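Inorganic pyrophosphatase (Shewanella sp. AS-11, PDB 6LL8) probably hydrolyses diphosphate to two phosphates as a manganese-dependent family II (DHH) pyrophosphatase, here with magnesium and imidodiphosphate bound. Local coordinates at residues D15-Q29 with C116-V130. Residues are numbered along the deposited sequence; the frame is centred on the assembly and turned at random.
Unlike the reference sequence in segment 116-130: Ser-117 (reference Arg). With MG (magnesium ion), chain D.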
# COMPACT_ATOMS: atom_id res chain seq x y z
N ASP A 15 -0.81 5.80 -1.77
CA ASP A 15 -0.59 5.48 -3.18
C ASP A 15 -1.89 5.10 -3.86
O ASP A 15 -2.20 5.59 -4.96
CB ASP A 15 0.43 4.36 -3.28
CG ASP A 15 1.05 4.07 -4.62
OD1 ASP A 15 1.04 4.99 -5.48
OD2 ASP A 15 1.60 2.96 -4.80
N SER A 16 -2.69 4.26 -3.23
CA SER A 16 -3.98 3.83 -3.80
C SER A 16 -4.94 5.01 -3.94
O SER A 16 -5.72 5.03 -4.90
CB SER A 16 -4.59 2.73 -2.96
OG SER A 16 -4.08 1.45 -3.28
N ILE A 17 -5.01 5.90 -2.97
CA ILE A 17 -5.95 7.04 -3.01
C ILE A 17 -5.45 8.08 -3.99
O ILE A 17 -6.18 8.53 -4.90
CB ILE A 17 -6.17 7.62 -1.61
CG1 ILE A 17 -6.82 6.59 -0.70
CG2 ILE A 17 -6.92 8.93 -1.68
CD1 ILE A 17 -8.22 6.15 -1.09
N CYS A 18 -4.22 8.53 -3.80
CA CYS A 18 -3.65 9.60 -4.64
C CYS A 18 -3.51 9.13 -6.06
O CYS A 18 -3.71 9.91 -6.99
CB CYS A 18 -2.33 10.08 -4.06
SG CYS A 18 -2.52 10.80 -2.39
N GLY A 19 -3.12 7.87 -6.23
CA GLY A 19 -3.02 7.34 -7.59
C GLY A 19 -4.35 7.24 -8.30
O GLY A 19 -4.44 7.53 -9.50
N ALA A 20 -5.41 6.90 -7.59
CA ALA A 20 -6.75 6.89 -8.22
C ALA A 20 -7.12 8.31 -8.68
O ALA A 20 -7.63 8.48 -9.79
CB ALA A 20 -7.77 6.34 -7.27
N ILE A 21 -6.87 9.30 -7.84
CA ILE A 21 -7.18 10.71 -8.20
C ILE A 21 -6.33 11.10 -9.41
O ILE A 21 -6.84 11.68 -10.38
CB ILE A 21 -6.91 11.63 -7.01
CG1 ILE A 21 -7.89 11.35 -5.87
CG2 ILE A 21 -6.99 13.09 -7.45
CD1 ILE A 21 -7.57 12.06 -4.58
N ALA A 22 -5.04 10.82 -9.36
CA ALA A 22 -4.11 11.26 -10.41
C ALA A 22 -4.42 10.57 -11.73
O ALA A 22 -4.40 11.23 -12.80
CB ALA A 22 -2.69 11.00 -9.97
N LEU A 23 -4.69 9.28 -11.73
CA LEU A 23 -4.97 8.58 -12.99
C LEU A 23 -6.34 8.95 -13.50
O LEU A 23 -6.51 9.11 -14.72
CB LEU A 23 -4.81 7.08 -12.83
CG LEU A 23 -5.11 6.26 -14.07
CD1 LEU A 23 -4.33 6.69 -15.29
CD2 LEU A 23 -4.90 4.77 -13.80
N ALA A 24 -7.35 9.12 -12.64
CA ALA A 24 -8.67 9.57 -13.15
C ALA A 24 -8.52 10.92 -13.85
O ALA A 24 -9.15 11.14 -14.90
CB ALA A 24 -9.69 9.63 -12.05
N TYR A 25 -7.75 11.83 -13.29
CA TYR A 25 -7.57 13.15 -13.93
C TYR A 25 -6.97 12.95 -15.31
O TYR A 25 -7.42 13.54 -16.30
CB TYR A 25 -6.70 14.05 -13.06
CG TYR A 25 -6.43 15.39 -13.70
CD1 TYR A 25 -7.34 16.42 -13.62
CD2 TYR A 25 -5.30 15.60 -14.45
CE1 TYR A 25 -7.07 17.63 -14.25
CE2 TYR A 25 -5.04 16.77 -15.13
CZ TYR A 25 -5.93 17.80 -15.01
OH TYR A 25 -5.70 19.00 -15.67
N LEU A 26 -5.90 12.17 -15.41
CA LEU A 26 -5.22 11.92 -16.70
C LEU A 26 -6.21 11.32 -17.69
O LEU A 26 -6.28 11.81 -18.84
CB LEU A 26 -4.06 10.97 -16.46
CG LEU A 26 -3.35 10.48 -17.73
CD1 LEU A 26 -2.84 11.64 -18.57
CD2 LEU A 26 -2.25 9.53 -17.37
N LYS A 27 -6.97 10.31 -17.32
CA LYS A 27 -7.94 9.67 -18.23
C LYS A 27 -8.95 10.71 -18.71
O LYS A 27 -9.24 10.78 -19.92
CB LYS A 27 -8.62 8.51 -17.52
CG LYS A 27 -7.76 7.28 -17.41
CD LYS A 27 -7.42 6.67 -18.73
CE LYS A 27 -7.01 5.23 -18.64
NZ LYS A 27 -6.77 4.66 -19.96
N ASN A 28 -9.49 11.51 -17.82
CA ASN A 28 -10.45 12.54 -18.27
C ASN A 28 -9.78 13.51 -19.24
O ASN A 28 -10.43 13.94 -20.20
CB ASN A 28 -11.10 13.23 -17.08
CG ASN A 28 -12.09 12.31 -16.39
OD1 ASN A 28 -12.95 11.74 -17.05
ND2 ASN A 28 -11.99 12.18 -15.08
N GLN A 29 -8.55 13.88 -19.01
CA GLN A 29 -7.86 14.84 -19.90
C GLN A 29 -7.68 14.25 -21.29
O GLN A 29 -7.61 15.06 -22.24
CB GLN A 29 -6.52 15.30 -19.33
CG GLN A 29 -6.63 16.22 -18.12
CD GLN A 29 -7.39 17.51 -18.36
OE1 GLN A 29 -6.92 18.32 -19.16
NE2 GLN A 29 -8.61 17.53 -17.86
N CYS A 116 6.82 3.17 -6.23
CA CYS A 116 5.47 3.71 -6.00
C CYS A 116 4.63 3.60 -7.27
O CYS A 116 5.15 3.90 -8.35
CB CYS A 116 5.58 5.14 -5.52
SG CYS A 116 4.00 5.88 -5.08
N SER A 117 3.35 3.27 -7.14
CA SER A 117 2.48 3.27 -8.32
C SER A 117 2.44 4.65 -8.95
O SER A 117 2.33 4.77 -10.19
CB SER A 117 1.06 2.86 -7.98
OG SER A 117 0.96 1.56 -7.45
N ASN A 118 2.50 5.70 -8.16
CA ASN A 118 2.42 7.08 -8.70
C ASN A 118 3.65 7.42 -9.53
O ASN A 118 3.53 8.31 -10.38
CB ASN A 118 2.15 8.11 -7.60
CG ASN A 118 0.68 8.25 -7.28
OD1 ASN A 118 -0.00 9.03 -7.95
ND2 ASN A 118 0.15 7.45 -6.35
N THR A 119 4.77 6.74 -9.33
CA THR A 119 5.94 6.91 -10.25
C THR A 119 5.53 6.45 -11.64
O THR A 119 5.88 7.09 -12.66
CB THR A 119 7.15 6.19 -9.69
OG1 THR A 119 7.43 6.78 -8.43
CG2 THR A 119 8.35 6.26 -10.60
N VAL A 120 4.83 5.32 -11.71
CA VAL A 120 4.37 4.78 -13.01
C VAL A 120 3.28 5.70 -13.57
O VAL A 120 3.25 5.97 -14.78
CB VAL A 120 3.87 3.35 -12.85
CG1 VAL A 120 3.56 2.78 -14.24
CG2 VAL A 120 4.88 2.47 -12.14
N ILE A 121 2.36 6.21 -12.76
CA ILE A 121 1.35 7.14 -13.27
C ILE A 121 2.03 8.38 -13.84
O ILE A 121 1.59 8.87 -14.87
CB ILE A 121 0.32 7.45 -12.17
CG1 ILE A 121 -0.43 6.18 -11.79
CG2 ILE A 121 -0.63 8.53 -12.63
CD1 ILE A 121 -1.30 6.30 -10.55
N LYS A 122 3.11 8.87 -13.24
CA LYS A 122 3.83 10.02 -13.83
C LYS A 122 4.33 9.63 -15.21
O LYS A 122 4.25 10.45 -16.14
CB LYS A 122 4.92 10.47 -12.87
CG LYS A 122 5.40 11.88 -13.09
CD LYS A 122 6.35 12.09 -14.14
CE LYS A 122 6.79 13.57 -14.14
NZ LYS A 122 7.79 13.71 -15.20
N MET A 123 4.84 8.42 -15.37
CA MET A 123 5.28 7.94 -16.71
C MET A 123 4.11 7.97 -17.69
O MET A 123 4.32 8.25 -18.87
CB MET A 123 5.83 6.52 -16.65
CG MET A 123 7.12 6.39 -15.90
SD MET A 123 7.47 4.61 -15.68
CE MET A 123 8.96 4.68 -14.69
N MET A 124 2.91 7.68 -17.22
CA MET A 124 1.73 7.75 -18.10
C MET A 124 1.44 9.19 -18.52
O MET A 124 1.17 9.46 -19.71
CB MET A 124 0.53 7.12 -17.40
CG MET A 124 0.73 5.67 -17.07
SD MET A 124 -0.61 4.93 -16.10
CE MET A 124 -1.87 4.79 -17.34
N TYR A 125 1.51 10.14 -17.60
CA TYR A 125 1.34 11.55 -17.97
C TYR A 125 2.37 11.92 -19.03
O TYR A 125 2.03 12.63 -19.99
CB TYR A 125 1.49 12.50 -16.78
CG TYR A 125 0.26 12.67 -15.94
CD1 TYR A 125 -0.03 11.84 -14.87
CD2 TYR A 125 -0.53 13.79 -16.12
CE1 TYR A 125 -1.14 12.06 -14.07
CE2 TYR A 125 -1.64 14.02 -15.34
CZ TYR A 125 -1.95 13.17 -14.29
OH TYR A 125 -3.04 13.44 -13.50
N ASP A 126 3.62 11.49 -18.86
CA ASP A 126 4.70 11.81 -19.81
C ASP A 126 4.35 11.21 -21.17
O ASP A 126 4.55 11.88 -22.21
CB ASP A 126 6.05 11.26 -19.37
CG ASP A 126 6.66 11.88 -18.13
OD1 ASP A 126 6.27 12.95 -17.76
OD2 ASP A 126 7.58 11.22 -17.57
N PHE A 127 3.89 9.99 -21.19
CA PHE A 127 3.57 9.30 -22.45
C PHE A 127 2.49 10.08 -23.21
O PHE A 127 2.59 10.23 -24.44
CB PHE A 127 3.10 7.87 -22.16
CG PHE A 127 2.64 7.12 -23.38
CD1 PHE A 127 3.53 6.66 -24.33
CD2 PHE A 127 1.28 6.92 -23.59
CE1 PHE A 127 3.07 6.00 -25.46
CE2 PHE A 127 0.84 6.26 -24.72
CZ PHE A 127 1.73 5.79 -25.65
N TYR A 128 1.44 10.50 -22.54
CA TYR A 128 0.31 11.22 -23.18
C TYR A 128 0.60 12.71 -23.36
O TYR A 128 -0.21 13.42 -23.97
CB TYR A 128 -0.96 10.99 -22.36
CG TYR A 128 -1.50 9.60 -22.42
CD1 TYR A 128 -2.07 9.12 -23.58
CD2 TYR A 128 -1.45 8.77 -21.31
CE1 TYR A 128 -2.63 7.86 -23.64
CE2 TYR A 128 -1.98 7.50 -21.37
CZ TYR A 128 -2.58 7.04 -22.52
OH TYR A 128 -3.12 5.79 -22.53
N GLN A 129 1.69 13.19 -22.80
CA GLN A 129 2.07 14.63 -22.87
C GLN A 129 0.95 15.49 -22.28
O GLN A 129 0.63 16.57 -22.80
CB GLN A 129 2.43 15.02 -24.30
CG GLN A 129 3.64 14.28 -24.87
CD GLN A 129 3.88 14.71 -26.29
OE1 GLN A 129 3.19 14.29 -27.23
NE2 GLN A 129 4.81 15.63 -26.45
N VAL A 130 0.44 15.07 -21.14
CA VAL A 130 -0.56 15.84 -20.37
C VAL A 130 0.12 16.55 -19.20
O VAL A 130 0.92 15.94 -18.46
CB VAL A 130 -1.67 14.88 -19.89
CG1 VAL A 130 -2.59 15.55 -18.90
CG2 VAL A 130 -2.44 14.35 -21.08
MG MG D . 2.12 1.36 -3.53
O HOH W 1 -4.04 4.79 -20.15
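Asp-15 meets the start of helix 117-128 with both carboxylate oxygens. Asp-15 OD2 binds magnesium at 2.1 Å, a site it shares with Asp-73, His-95 and Asp-147, and through its syn lone pair also accepts Ser-117 N at 2.9 Å. Asp-15 OD1 takes the amide of Asn-118, ND2 lying 2.8 Å away and nearly on the C-O axis, plus a weak bond from Asn-118 N; CG anti to the backbone N (chi1 -167°) swings the carboxylate across to these donors. Asn-118 itself is a knob among Asp-15, Cys-18, Gly-19 and Ala-22, its buried OD1 without a polar partner.

Farther along, Tyr-125 OH donates to Ala-22 O at 2.7 Å, a carbonyl already bonded to Leu-26 N, and Leu-26 CB sits over the ring face in a CH-pi contact, 4.0 Å from its centroid. With a phenylalanine in place of Tyr-125, Ala-22 O would probably be left with Leu-26 N as its one donor here and the ring less firmly held.

The other packing is largely apolar: Leu-26 CD2 on Met-124 CB, its CD1 on Val-130, and Leu-23 CD1 against Met-124 CE. In the N-terminal DHH domain this nearly parallel pair, 10° apart, brings its N-terminal ends to the metal site, where helix-start N-H groups and magnesium together probably fix the carboxylate's orientation.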